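Local atomic coordinates of probable fumarate reductase Ifc3 (Shewanella frigidimarina, PDB entry 1QO8), a protein that catalyses the essentially one-way reduction of fumarate to succinate in vitro, using FAD and four covalently bound c-type hemes, and may take part in electron transport to ferric iron. Residues Ile354-Ala359 with His535-Leu540; Ile498-Gly503 with Ala527-Gly532. One frame throughout, in Å; residues are numbered along the deposited sequence.

In the fold
Both contacts tie the loop between strand 524-526 and helix 543-563 to one sheet of the flavoprotein region, and both reach FAD. Contact 1 uses strand 357-364 and lies partly buried, with its aromatic end against the second subunit; contact 2 uses the neighbouring strand 489-505 and is wholly buried along the cofactor. Backbone bonds join the two: His-499 and His-500 both pair with Gln-358, in a classic beta bulge. Their chemistry differs accordingly: ring stacking and a glutamine-arginine grip near the flavin in contact 1, a carboxylate and two waters beside the ribityl chain and pyrophosphate in contact 2.

Contact 1 of 2, residues Ile354-Ala359 with His535-Leu540; sequences IDWVQA and HGYNRL. With FAD (flavin-adenine dinucleotide), chain G.
Trp-356 and Tyr-537 lie face to face, the five-membered ring of the indole over the phenol with centroids 3.7 Å apart and planes inclined by 14°. This is the tightly packed part: CB of Tyr-537 adds a CH-pi contact over the six-membered ring, and Arg-322 makes a cation-pi contact with Trp-356. The polar edge is looser: a water bridges the pair, accepting from Trp-356 NE1 at 3.1 Å and lying 2.6 Å from Tyr-537 OH. Leu-516 and Ser-518 of the second subunit pack on Trp-356 and Tyr-537 respectively.

At the other end the amide of Gln-358 is held at both its oxygen and its nitrogen. Its OE1 takes Arg-539 NE on a lone pair at 3.0 Å, while Arg-539 NH2 reaches the same oxygen from above the carbonyl plane. Gln-358 NE2 gives one hydrogen to Arg-539 O (2.9 Å) and the other to Asn-538 OD1 (2.9 Å). A bend at chi3 (64°) turns the guanidinium edge-on to OE1, its plane nearly perpendicular to the amide. Four bonds thus fix the amide's rotation and hold Arg-539, whose NH1 lies 3.3 Å from FAD N1, in a position consistent with its inferred role in binding fumarate and succinate.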
ATOM      1  N   ILE A 354      -4.412   2.147  -2.846  1.00 39.87           N
ATOM      2  CA  ILE A 354      -3.787   1.008  -3.536  1.00 40.06           C
ATOM      3  C   ILE A 354      -4.226  -0.317  -2.933  1.00 40.41           C
ATOM      4  O   ILE A 354      -4.419  -1.389  -3.549  1.00 40.22           O
ATOM      5  CB  ILE A 354      -2.265   1.140  -3.514  1.00 40.73           C
ATOM      6  CG1 ILE A 354      -1.525   0.033  -4.263  1.00 40.56           C
ATOM      7  CG2 ILE A 354      -1.767   1.198  -2.064  1.00 42.26           C
ATOM      8  CD1 ILE A 354      -1.793   0.012  -5.780  1.00 38.27           C
ATOM      9  N   ASP A 355      -4.509  -0.269  -1.624  1.00 39.91           N
ATOM     10  CA  ASP A 355      -4.707  -1.510  -0.864  1.00 39.26           C
ATOM     11  C   ASP A 355      -6.190  -1.907  -0.774  1.00 36.92           C
ATOM     12  O   ASP A 355      -6.450  -2.935  -0.131  1.00 36.74           O
ATOM     13  CB  ASP A 355      -4.042  -1.428   0.497  1.00 40.27           C
ATOM     14  CG  ASP A 355      -4.401  -0.310   1.445  1.00 41.54           C
ATOM     15  OD1 ASP A 355      -4.766   0.778   0.968  1.00 41.94           O
ATOM     16  OD2 ASP A 355      -4.326  -0.545   2.667  1.00 42.57           O
ATOM     17  N   TRP A 356      -7.099  -1.312  -1.495  1.00 37.18           N
ATOM     18  CA  TRP A 356      -8.549  -1.505  -1.297  1.00 42.14           C
ATOM     19  C   TRP A 356      -9.042  -2.652  -2.208  1.00 42.26           C
ATOM     20  O   TRP A 356      -8.855  -2.522  -3.430  1.00 42.47           O
ATOM     21  CB  TRP A 356      -9.390  -0.211  -1.442  1.00 39.50           C
ATOM     22  CG  TRP A 356      -9.243   0.540  -0.140  1.00 42.85           C
ATOM     23  CD1 TRP A 356      -8.320   1.505   0.156  1.00 44.69           C
ATOM     24  CD2 TRP A 356     -10.002   0.346   1.050  1.00 42.79           C
ATOM     25  NE1 TRP A 356      -8.446   1.938   1.458  1.00 43.04           N
ATOM     26  CE2 TRP A 356      -9.466   1.222   2.027  1.00 44.77           C
ATOM     27  CE3 TRP A 356     -11.045  -0.518   1.384  1.00 41.40           C
ATOM     28  CZ2 TRP A 356      -9.965   1.260   3.335  1.00 44.19           C
ATOM     29  CZ3 TRP A 356     -11.517  -0.493   2.692  1.00 42.86           C
ATOM     30  CH2 TRP A 356     -11.012   0.427   3.623  1.00 42.55           C
ATOM     31  N   VAL A 357      -9.340  -3.787  -1.592  1.00 39.67           N
ATOM     32  CA  VAL A 357      -9.710  -5.028  -2.263  1.00 40.68           C
ATOM     33  C   VAL A 357     -11.131  -5.494  -1.852  1.00 41.74           C
ATOM     34  O   VAL A 357     -11.614  -5.502  -0.704  1.00 42.30           O
ATOM     35  CB  VAL A 357      -8.685  -6.133  -1.978  1.00 38.71           C
ATOM     36  CG1 VAL A 357      -9.008  -7.468  -2.668  1.00 35.15           C
ATOM     37  CG2 VAL A 357      -7.272  -5.625  -2.357  1.00 33.85           C
ATOM     38  N   GLN A 358     -11.921  -5.646  -2.933  1.00 42.05           N
ATOM     39  CA  GLN A 358     -13.324  -6.087  -2.790  1.00 41.86           C
ATOM     40  C   GLN A 358     -13.356  -7.592  -3.010  1.00 42.68           C
ATOM     41  O   GLN A 358     -12.719  -8.155  -3.912  1.00 39.12           O
ATOM     42  CB  GLN A 358     -14.285  -5.386  -3.691  1.00 43.44           C
ATOM     43  CG  GLN A 358     -15.708  -6.018  -3.713  1.00 45.00           C
ATOM     44  CD  GLN A 358     -16.381  -5.311  -4.869  1.00 44.33           C
ATOM     45  OE1 GLN A 358     -16.184  -5.671  -6.017  1.00 44.53           O
ATOM     46  NE2 GLN A 358     -17.127  -4.270  -4.539  1.00 43.67           N
ATOM     47  N   ALA A 359     -14.168  -8.184  -2.123  1.00 38.96           N
ATOM     48  CA  ALA A 359     -14.345  -9.642  -2.224  1.00 38.60           C
ATOM     49  C   ALA A 359     -15.804 -10.042  -2.371  1.00 39.68           C
ATOM     50  O   ALA A 359     -16.660  -9.304  -1.945  1.00 39.95           O
ATOM     51  CB  ALA A 359     -13.890 -10.285  -0.909  1.00 36.70           C
ATOM     52  N   HIS A 535     -13.638   4.117  -8.068  1.00 44.02           N
ATOM     53  CA  HIS A 535     -14.504   3.417  -7.178  1.00 46.12           C
ATOM     54  C   HIS A 535     -14.282   3.670  -5.687  1.00 45.74           C
ATOM     55  O   HIS A 535     -15.064   3.168  -4.856  1.00 44.04           O
ATOM     56  CB  HIS A 535     -14.388   1.885  -7.410  1.00 43.50           C
ATOM     57  CG  HIS A 535     -14.633   1.530  -8.838  1.00 44.51           C
ATOM     58  ND1 HIS A 535     -13.636   0.973  -9.643  1.00 45.21           N
ATOM     59  CD2 HIS A 535     -15.742   1.694  -9.619  1.00 41.48           C
ATOM     60  CE1 HIS A 535     -14.123   0.755 -10.851  1.00 45.79           C
ATOM     61  NE2 HIS A 535     -15.385   1.210 -10.862  1.00 46.30           N
ATOM     62  N   GLY A 536     -13.349   4.570  -5.367  1.00 45.24           N
ATOM     63  CA  GLY A 536     -13.014   4.734  -3.949  1.00 43.19           C
ATOM     64  C   GLY A 536     -12.897   3.429  -3.214  1.00 42.00           C
ATOM     65  O   GLY A 536     -12.118   2.550  -3.634  1.00 42.69           O
ATOM     66  N   TYR A 537     -13.529   3.289  -2.061  1.00 42.00           N
ATOM     67  CA  TYR A 537     -13.333   2.050  -1.265  1.00 41.86           C
ATOM     68  C   TYR A 537     -14.264   0.936  -1.674  1.00 41.08           C
ATOM     69  O   TYR A 537     -14.136  -0.147  -1.086  1.00 41.93           O
ATOM     70  CB  TYR A 537     -13.488   2.345   0.245  1.00 43.28           C
ATOM     71  CG  TYR A 537     -12.412   3.171   0.903  1.00 45.40           C
ATOM     72  CD1 TYR A 537     -11.385   3.761   0.162  1.00 45.80           C
ATOM     73  CD2 TYR A 537     -12.389   3.345   2.291  1.00 45.76           C
ATOM     74  CE1 TYR A 537     -10.389   4.496   0.785  1.00 46.51           C
ATOM     75  CE2 TYR A 537     -11.398   4.087   2.936  1.00 46.72           C
ATOM     76  CZ  TYR A 537     -10.397   4.648   2.171  1.00 48.13           C
ATOM     77  OH  TYR A 537      -9.381   5.368   2.742  1.00 46.22           O
ATOM     78  N   ASN A 538     -15.153   1.065  -2.670  1.00 42.59           N
ATOM     79  CA  ASN A 538     -16.018  -0.128  -2.943  1.00 43.33           C
ATOM     80  C   ASN A 538     -16.598   0.018  -4.319  1.00 42.71           C
ATOM     81  O   ASN A 538     -17.276   1.031  -4.552  1.00 43.05           O
ATOM     82  CB  ASN A 538     -17.106  -0.224  -1.874  1.00 46.09           C
ATOM     83  CG  ASN A 538     -17.987  -1.449  -2.099  1.00 48.05           C
ATOM     84  OD1 ASN A 538     -17.554  -2.590  -2.182  1.00 47.27           O
ATOM     85  ND2 ASN A 538     -19.271  -1.214  -2.329  1.00 48.31           N
ATOM     86  N   ARG A 539     -16.365  -0.942  -5.213  1.00 44.31           N
ATOM     87  CA  ARG A 539     -16.905  -0.838  -6.591  1.00 43.56           C
ATOM     88  C   ARG A 539     -18.406  -1.190  -6.538  1.00 46.47           C
ATOM     89  O   ARG A 539     -18.648  -2.256  -5.960  1.00 46.22           O
ATOM     90  CB  ARG A 539     -16.187  -1.871  -7.480  1.00 42.53           C
ATOM     91  CG  ARG A 539     -16.685  -2.110  -8.901  1.00 43.90           C
ATOM     92  CD  ARG A 539     -16.232  -3.439  -9.528  1.00 39.94           C
ATOM     93  NE  ARG A 539     -16.859  -4.491  -8.684  1.00 43.03           N
ATOM     94  CZ  ARG A 539     -17.986  -5.163  -8.895  1.00 45.30           C
ATOM     95  NH1 ARG A 539     -18.595  -4.930 -10.062  1.00 44.45           N
ATOM     96  NH2 ARG A 539     -18.481  -5.994  -7.986  1.00 43.56           N
ATOM     97  N   LEU A 540     -19.298  -0.390  -7.128  1.00 45.20           N
ATOM     98  CA  LEU A 540     -20.635  -0.894  -7.458  1.00 43.75           C
ATOM     99  C   LEU A 540     -20.771  -1.744  -8.698  1.00 43.10           C
ATOM    100  O   LEU A 540     -20.154  -1.525  -9.763  1.00 44.21           O
ATOM    101  CB  LEU A 540     -21.551   0.359  -7.625  1.00 44.96           C
ATOM    102  CG  LEU A 540     -21.650   1.230  -6.360  1.00 48.20           C
ATOM    103  CD1 LEU A 540     -22.736   2.293  -6.429  1.00 46.63           C
ATOM    104  CD2 LEU A 540     -21.998   0.348  -5.147  1.00 47.27           C
TER
HETATM  105  PA  FAD G 605      -9.122  -7.066 -17.769  1.00 37.10           P
HETATM  106  O1A FAD G 605     -10.390  -7.338 -18.518  1.00 36.29           O
HETATM  107  O2A FAD G 605      -8.679  -7.920 -16.814  1.00 34.89           O
HETATM  108  O5B FAD G 605      -8.044  -7.362 -18.874  1.00 38.68           O
HETATM  109  C5B FAD G 605      -6.600  -7.056 -18.700  1.00 37.74           C
HETATM  110  C4B FAD G 605      -5.806  -7.716 -19.936  1.00 37.13           C
HETATM  111  O4B FAD G 605      -4.369  -7.342 -19.656  1.00 36.70           O
HETATM  112  C3B FAD G 605      -5.790  -9.276 -19.831  1.00 36.57           C
HETATM  113  O3B FAD G 605      -6.316 -10.017 -20.839  1.00 34.67           O
HETATM  114  C2B FAD G 605      -4.383  -9.629 -19.225  1.00 37.21           C
HETATM  115  O2B FAD G 605      -3.835 -10.902 -19.649  1.00 40.43           O
HETATM  116  C1B FAD G 605      -3.574  -8.573 -19.881  1.00 36.52           C
HETATM  117  N9A FAD G 605      -2.327  -8.272 -19.164  1.00 40.56           N
HETATM  118  C8A FAD G 605      -2.102  -8.242 -17.811  1.00 37.92           C
HETATM  119  N7A FAD G 605      -0.844  -8.054 -17.521  1.00 38.16           N
HETATM  120  C5A FAD G 605      -0.186  -7.947 -18.743  1.00 37.60           C
HETATM  121  C6A FAD G 605       1.222  -7.821 -19.109  1.00 38.01           C
HETATM  122  N6A FAD G 605       2.196  -7.724 -18.247  1.00 38.15           N
HETATM  123  N1A FAD G 605       1.446  -7.730 -20.444  1.00 37.75           N
HETATM  124  C2A FAD G 605       0.468  -7.911 -21.395  1.00 39.56           C
HETATM  125  N3A FAD G 605      -0.853  -8.053 -21.142  1.00 38.68           N
HETATM  126  C4A FAD G 605      -1.090  -8.089 -19.803  1.00 38.96           C
HETATM  127  N1  FAD G 605     -17.868  -5.186 -13.295  1.00 45.98           N
HETATM  128  C2  FAD G 605     -18.916  -4.543 -13.735  1.00 47.89           C
HETATM  129  O2  FAD G 605     -19.078  -3.369 -13.801  1.00 45.75           O
HETATM  130  N3  FAD G 605     -20.074  -5.217 -14.231  1.00 52.54           N
HETATM  131  C4  FAD G 605     -20.003  -6.606 -14.225  1.00 53.17           C
HETATM  132  O4  FAD G 605     -20.956  -7.240 -14.581  1.00 56.32           O
HETATM  133  C4X FAD G 605     -18.843  -7.296 -13.666  1.00 48.56           C
HETATM  134  N5  FAD G 605     -18.820  -8.637 -13.607  1.00 46.53           N
HETATM  135  C5X FAD G 605     -17.720  -9.294 -13.168  1.00 44.72           C
HETATM  136  C6  FAD G 605     -17.757 -10.695 -13.148  1.00 43.24           C
HETATM  137  C7  FAD G 605     -16.655 -11.392 -12.715  1.00 45.29           C
HETATM  138  C7M FAD G 605     -16.612 -12.885 -12.666  1.00 43.57           C
HETATM  139  C8  FAD G 605     -15.479 -10.650 -12.334  1.00 44.00           C
HETATM  140  C8M FAD G 605     -14.246 -11.400 -11.929  1.00 44.80           C
HETATM  141  C9  FAD G 605     -15.430  -9.280 -12.382  1.00 40.94           C
HETATM  142  C9A FAD G 605     -16.527  -8.562 -12.795  1.00 42.13           C
HETATM  143  N10 FAD G 605     -16.609  -7.156 -12.854  1.00 41.14           N
HETATM  144  C10 FAD G 605     -17.712  -6.513 -13.267  1.00 44.56           C
HETATM  145  C1' FAD G 605     -15.353  -6.342 -12.849  1.00 43.11           C
HETATM  146  C2' FAD G 605     -14.998  -5.908 -14.311  1.00 41.42           C
HETATM  147  O2' FAD G 605     -15.318  -7.132 -15.055  1.00 42.40           O
HETATM  148  C3' FAD G 605     -13.452  -5.833 -14.352  1.00 39.59           C
HETATM  149  O3' FAD G 605     -12.967  -4.867 -13.411  1.00 42.08           O
HETATM  150  C4' FAD G 605     -13.081  -5.069 -15.667  1.00 41.19           C
HETATM  151  O4' FAD G 605     -13.491  -5.989 -16.724  1.00 37.41           O
HETATM  152  C5' FAD G 605     -11.512  -4.997 -15.691  1.00 36.37           C
HETATM  153  O5' FAD G 605     -11.205  -4.617 -17.175  1.00 41.82           O
HETATM  154  P   FAD G 605      -9.780  -4.287 -17.658  1.00 38.53           P
HETATM  155  O1P FAD G 605      -9.952  -3.936 -19.118  1.00 38.39           O
HETATM  156  O2P FAD G 605      -9.326  -3.346 -16.736  1.00 38.75           O
HETATM  157  O3P FAD G 605      -9.040  -5.500 -17.368  1.00 35.93           O
HETATM  158  O   HOH W   1      -6.932   4.443   2.359  1.00 50.41           O

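Contact 2 of 2, residues Ile498-Gly503 with Ala527-Gly532; sequences IHHTMG and AGEVTG. With FAD (flavin-adenine dinucleotide), chain G.
Near-trans first torsions in His-500 and Glu-529 (chi1 -160° in the latter) and an extended glutamate chain bring the two side chains together from opposite directions, so that they overlap. The carboxylate of Glu-529 stacks over one face of the His-500 imidazole, the planes 18° apart and the carboxylate carbon offset toward the ring's rim; CG of Glu-529 makes a CH-pi contact 3.6 Å from the ring centroid.

Each carboxylate oxygen has its own task. Glu-529 OE2 receives the backbone N-H of Thr-501 at 2.8 Å, on its anti side, tilted somewhat out of the carboxylate plane, and almost straight at 165°. Glu-529 OE1 accepts the ribityl hydroxyl O3' of FAD at 2.8 Å and a hydrogen from a water. That water also donates to His-499 O and lies 3.0 Å from His-500 ND1, linking strand, imidazole and carboxylate. A second water donates to Gly-503 O and Glu-529 O and accepts from Thr-501 OG1, which is also hydrogen-bonded to the backbone N of Tyr-311.

Beyond the carboxylate the backbones close up: Gly-532 CA makes a CA-H...O contact of 3.3 Å with Met-502 O. At the start of the type I turn from Gly-528 to Thr-531, the lack of a side chain on Gly-528 makes room for the FAD phosphate, and Glu-529 N donates to FAD O2P at 2.9 Å. His-499, held at ND1 by Ser-331, puts its CE1 3.3 Å from C8 of the flavin; it probably also takes part in binding fumarate and succinate, as in related enzymes. Glu-529 therefore grips FAD twice, by backbone at the pyrophosphate and by side chain at the ribityl chain, and its bond to Thr-501 links the cofactor, through one carboxylate, to the strand that carries His-499.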
ATOM      1  N   ILE A 498     -11.561 -13.104  -3.600  1.00 34.74           N
ATOM      2  CA  ILE A 498     -11.157 -11.807  -4.157  1.00 35.26           C
ATOM      3  C   ILE A 498     -11.842 -11.633  -5.474  1.00 33.69           C
ATOM      4  O   ILE A 498     -11.900 -12.504  -6.354  1.00 36.76           O
ATOM      5  CB  ILE A 498      -9.584 -11.709  -4.226  1.00 36.81           C
ATOM      6  CG1 ILE A 498      -9.218 -11.668  -2.692  1.00 43.12           C
ATOM      7  CG2 ILE A 498      -9.206 -10.358  -4.797  1.00 34.78           C
ATOM      8  CD1 ILE A 498      -7.872 -12.254  -2.434  1.00 50.21           C
ATOM      9  N   HIS A 499     -12.378 -10.488  -5.759  1.00 32.16           N
ATOM     10  CA  HIS A 499     -13.174 -10.189  -6.896  1.00 35.34           C
ATOM     11  C   HIS A 499     -12.715  -8.937  -7.566  1.00 38.50           C
ATOM     12  O   HIS A 499     -12.806  -8.990  -8.801  1.00 39.15           O
ATOM     13  CB  HIS A 499     -14.668  -9.990  -6.348  1.00 38.38           C
ATOM     14  CG  HIS A 499     -15.593  -9.764  -7.504  1.00 39.07           C
ATOM     15  ND1 HIS A 499     -15.860 -10.845  -8.329  1.00 41.50           N
ATOM     16  CD2 HIS A 499     -16.298  -8.728  -7.975  1.00 38.62           C
ATOM     17  CE1 HIS A 499     -16.706 -10.457  -9.315  1.00 40.53           C
ATOM     18  NE2 HIS A 499     -16.924  -9.176  -9.141  1.00 40.00           N
ATOM     19  N   HIS A 500     -12.286  -7.863  -6.914  1.00 37.27           N
ATOM     20  CA  HIS A 500     -12.033  -6.687  -7.779  1.00 34.99           C
ATOM     21  C   HIS A 500     -11.020  -5.911  -6.932  1.00 39.34           C
ATOM     22  O   HIS A 500     -11.206  -5.796  -5.720  1.00 36.44           O
ATOM     23  CB  HIS A 500     -13.248  -5.848  -8.044  1.00 35.84           C
ATOM     24  CG  HIS A 500     -13.004  -4.637  -8.929  1.00 37.52           C
ATOM     25  ND1 HIS A 500     -13.079  -4.677 -10.263  1.00 34.84           N
ATOM     26  CD2 HIS A 500     -12.638  -3.336  -8.559  1.00 37.50           C
ATOM     27  CE1 HIS A 500     -12.862  -3.444 -10.788  1.00 37.54           C
ATOM     28  NE2 HIS A 500     -12.534  -2.644  -9.793  1.00 38.70           N
ATOM     29  N   THR A 501      -9.961  -5.349  -7.524  1.00 37.23           N
ATOM     30  CA  THR A 501      -9.123  -4.445  -6.748  1.00 36.27           C
ATOM     31  C   THR A 501      -9.330  -3.008  -7.146  1.00 35.15           C
ATOM     32  O   THR A 501      -8.820  -2.602  -8.183  1.00 37.13           O
ATOM     33  CB  THR A 501      -7.625  -4.845  -6.937  1.00 37.19           C
ATOM     34  OG1 THR A 501      -7.288  -4.853  -8.328  1.00 38.09           O
ATOM     35  CG2 THR A 501      -7.475  -6.266  -6.475  1.00 34.12           C
ATOM     36  N   MET A 502     -10.103  -2.240  -6.388  1.00 33.66           N
ATOM     37  CA  MET A 502     -10.391  -0.867  -6.649  1.00 36.17           C
ATOM     38  C   MET A 502      -9.105  -0.030  -6.647  1.00 34.42           C
ATOM     39  O   MET A 502      -9.145   0.991  -7.359  1.00 40.24           O
ATOM     40  CB  MET A 502     -11.230  -0.151  -5.516  1.00 38.23           C
ATOM     41  CG  MET A 502     -12.718  -0.605  -5.405  1.00 39.37           C
ATOM     42  SD  MET A 502     -13.104  -2.278  -4.874  1.00 37.33           S
ATOM     43  CE  MET A 502     -12.616  -2.333  -3.151  1.00 34.73           C
ATOM     44  N   GLY A 503      -8.101  -0.335  -5.845  1.00 35.26           N
ATOM     45  CA  GLY A 503      -6.951   0.529  -5.842  1.00 39.65           C
ATOM     46  C   GLY A 503      -6.085   0.255  -7.086  1.00 40.12           C
ATOM     47  O   GLY A 503      -6.264  -0.799  -7.753  1.00 39.29           O
ATOM     48  N   ALA A 527      -5.989   2.842 -17.933  1.00 42.14           N
ATOM     49  CA  ALA A 527      -7.439   2.724 -17.835  1.00 40.27           C
ATOM     50  C   ALA A 527      -7.899   1.381 -17.321  1.00 38.96           C
ATOM     51  O   ALA A 527      -7.188   0.380 -17.505  1.00 40.03           O
ATOM     52  CB  ALA A 527      -8.090   3.014 -19.196  1.00 40.11           C
ATOM     53  N   GLY A 528      -8.971   1.360 -16.507  1.00 38.19           N
ATOM     54  CA  GLY A 528      -9.626   0.089 -16.221  1.00 38.61           C
ATOM     55  C   GLY A 528      -9.303  -0.278 -14.775  1.00 39.82           C
ATOM     56  O   GLY A 528      -8.873   0.621 -14.064  1.00 39.18           O
ATOM     57  N   GLU A 529      -9.256  -1.574 -14.418  1.00 37.11           N
ATOM     58  CA  GLU A 529      -9.047  -1.908 -13.000  1.00 36.22           C
ATOM     59  C   GLU A 529      -7.606  -1.666 -12.579  1.00 39.22           C
ATOM     60  O   GLU A 529      -7.268  -1.730 -11.363  1.00 38.47           O
ATOM     61  CB  GLU A 529      -9.314  -3.401 -12.762  1.00 36.08           C
ATOM     62  CG  GLU A 529      -9.601  -3.851 -11.314  1.00 37.01           C
ATOM     63  CD  GLU A 529     -10.068  -5.276 -11.257  1.00 35.34           C
ATOM     64  OE1 GLU A 529     -10.645  -5.829 -12.276  1.00 36.88           O
ATOM     65  OE2 GLU A 529      -9.818  -5.987 -10.249  1.00 40.16           O
ATOM     66  N   VAL A 530      -6.653  -1.605 -13.528  1.00 37.80           N
ATOM     67  CA  VAL A 530      -5.276  -1.255 -13.195  1.00 39.56           C
ATOM     68  C   VAL A 530      -5.130   0.045 -12.388  1.00 41.85           C
ATOM     69  O   VAL A 530      -4.193   0.302 -11.625  1.00 44.39           O
ATOM     70  CB  VAL A 530      -4.348  -1.246 -14.417  1.00 39.53           C
ATOM     71  CG1 VAL A 530      -4.543  -0.067 -15.345  1.00 38.56           C
ATOM     72  CG2 VAL A 530      -2.906  -1.322 -13.853  1.00 37.48           C
ATOM     73  N   THR A 531      -6.027   0.969 -12.525  1.00 40.03           N
ATOM     74  CA  THR A 531      -6.135   2.324 -12.013  1.00 43.98           C
ATOM     75  C   THR A 531      -6.906   2.357 -10.694  1.00 45.69           C
ATOM     76  O   THR A 531      -7.707   1.471 -10.389  1.00 41.19           O
ATOM     77  CB  THR A 531      -6.935   2.967 -13.157  1.00 46.34           C
ATOM     78  OG1 THR A 531      -6.115   3.632 -14.161  1.00 44.80           O
ATOM     79  CG2 THR A 531      -8.218   3.533 -12.798  1.00 41.50           C
ATOM     80  N   GLY A 532      -6.585   3.317  -9.807  1.00 44.04           N
ATOM     81  CA  GLY A 532      -7.277   3.391  -8.520  1.00 44.37           C
ATOM     82  C   GLY A 532      -8.123   4.629  -8.474  1.00 47.52           C
ATOM     83  O   GLY A 532      -7.905   5.477  -9.386  1.00 47.91           O
TER
HETATM   84  PA  FAD G 605      -9.122  -7.066 -17.769  1.00 37.10           P
HETATM   85  O1A FAD G 605     -10.390  -7.338 -18.518  1.00 36.29           O
HETATM   86  O2A FAD G 605      -8.679  -7.920 -16.814  1.00 34.89           O
HETATM   87  O5B FAD G 605      -8.044  -7.362 -18.874  1.00 38.68           O
HETATM   88  C5B FAD G 605      -6.600  -7.056 -18.700  1.00 37.74           C
HETATM   89  C4B FAD G 605      -5.806  -7.716 -19.936  1.00 37.13           C
HETATM   90  O4B FAD G 605      -4.369  -7.342 -19.656  1.00 36.70           O
HETATM   91  C3B FAD G 605      -5.790  -9.276 -19.831  1.00 36.57           C
HETATM   92  O3B FAD G 605      -6.316 -10.017 -20.839  1.00 34.67           O
HETATM   93  C2B FAD G 605      -4.383  -9.629 -19.225  1.00 37.21           C
HETATM   94  O2B FAD G 605      -3.835 -10.902 -19.649  1.00 40.43           O
HETATM   95  C1B FAD G 605      -3.574  -8.573 -19.881  1.00 36.52           C
HETATM   96  N9A FAD G 605      -2.327  -8.272 -19.164  1.00 40.56           N
HETATM   97  C8A FAD G 605      -2.102  -8.242 -17.811  1.00 37.92           C
HETATM   98  N7A FAD G 605      -0.844  -8.054 -17.521  1.00 38.16           N
HETATM   99  C5A FAD G 605      -0.186  -7.947 -18.743  1.00 37.60           C
HETATM  100  C6A FAD G 605       1.222  -7.821 -19.109  1.00 38.01           C
HETATM  101  N6A FAD G 605       2.196  -7.724 -18.247  1.00 38.15           N
HETATM  102  N1A FAD G 605       1.446  -7.730 -20.444  1.00 37.75           N
HETATM  103  C2A FAD G 605       0.468  -7.911 -21.395  1.00 39.56           C
HETATM  104  N3A FAD G 605      -0.853  -8.053 -21.142  1.00 38.68           N
HETATM  105  C4A FAD G 605      -1.090  -8.089 -19.803  1.00 38.96           C
HETATM  106  N1  FAD G 605     -17.868  -5.186 -13.295  1.00 45.98           N
HETATM  107  C2  FAD G 605     -18.916  -4.543 -13.735  1.00 47.89           C
HETATM  108  O2  FAD G 605     -19.078  -3.369 -13.801  1.00 45.75           O
HETATM  109  N3  FAD G 605     -20.074  -5.217 -14.231  1.00 52.54           N
HETATM  110  C4  FAD G 605     -20.003  -6.606 -14.225  1.00 53.17           C
HETATM  111  O4  FAD G 605     -20.956  -7.240 -14.581  1.00 56.32           O
HETATM  112  C4X FAD G 605     -18.843  -7.296 -13.666  1.00 48.56           C
HETATM  113  N5  FAD G 605     -18.820  -8.637 -13.607  1.00 46.53           N
HETATM  114  C5X FAD G 605     -17.720  -9.294 -13.168  1.00 44.72           C
HETATM  115  C6  FAD G 605     -17.757 -10.695 -13.148  1.00 43.24           C
HETATM  116  C7  FAD G 605     -16.655 -11.392 -12.715  1.00 45.29           C
HETATM  117  C7M FAD G 605     -16.612 -12.885 -12.666  1.00 43.57           C
HETATM  118  C8  FAD G 605     -15.479 -10.650 -12.334  1.00 44.00           C
HETATM  119  C8M FAD G 605     -14.246 -11.400 -11.929  1.00 44.80           C
HETATM  120  C9  FAD G 605     -15.430  -9.280 -12.382  1.00 40.94           C
HETATM  121  C9A FAD G 605     -16.527  -8.562 -12.795  1.00 42.13           C
HETATM  122  N10 FAD G 605     -16.609  -7.156 -12.854  1.00 41.14           N
HETATM  123  C10 FAD G 605     -17.712  -6.513 -13.267  1.00 44.56           C
HETATM  124  C1' FAD G 605     -15.353  -6.342 -12.849  1.00 43.11           C
HETATM  125  C2' FAD G 605     -14.998  -5.908 -14.311  1.00 41.42           C
HETATM  126  O2' FAD G 605     -15.318  -7.132 -15.055  1.00 42.40           O
HETATM  127  C3' FAD G 605     -13.452  -5.833 -14.352  1.00 39.59           C
HETATM  128  O3' FAD G 605     -12.967  -4.867 -13.411  1.00 42.08           O
HETATM  129  C4' FAD G 605     -13.081  -5.069 -15.667  1.00 41.19           C
HETATM  130  O4' FAD G 605     -13.491  -5.989 -16.724  1.00 37.41           O
HETATM  131  C5' FAD G 605     -11.512  -4.997 -15.691  1.00 36.37           C
HETATM  132  O5' FAD G 605     -11.205  -4.617 -17.175  1.00 41.82           O
HETATM  133  P   FAD G 605      -9.780  -4.287 -17.658  1.00 38.53           P
HETATM  134  O1P FAD G 605      -9.952  -3.936 -19.118  1.00 38.39           O
HETATM  135  O2P FAD G 605      -9.326  -3.346 -16.736  1.00 38.75           O
HETATM  136  O3P FAD G 605      -9.040  -5.500 -17.368  1.00 35.93           O
HETATM  137  O   HOH W   2     -12.482  -7.542 -11.097  1.00 37.03           O
HETATM  138  O   HOH W   3      -5.482  -2.702  -9.580  1.00 34.35           O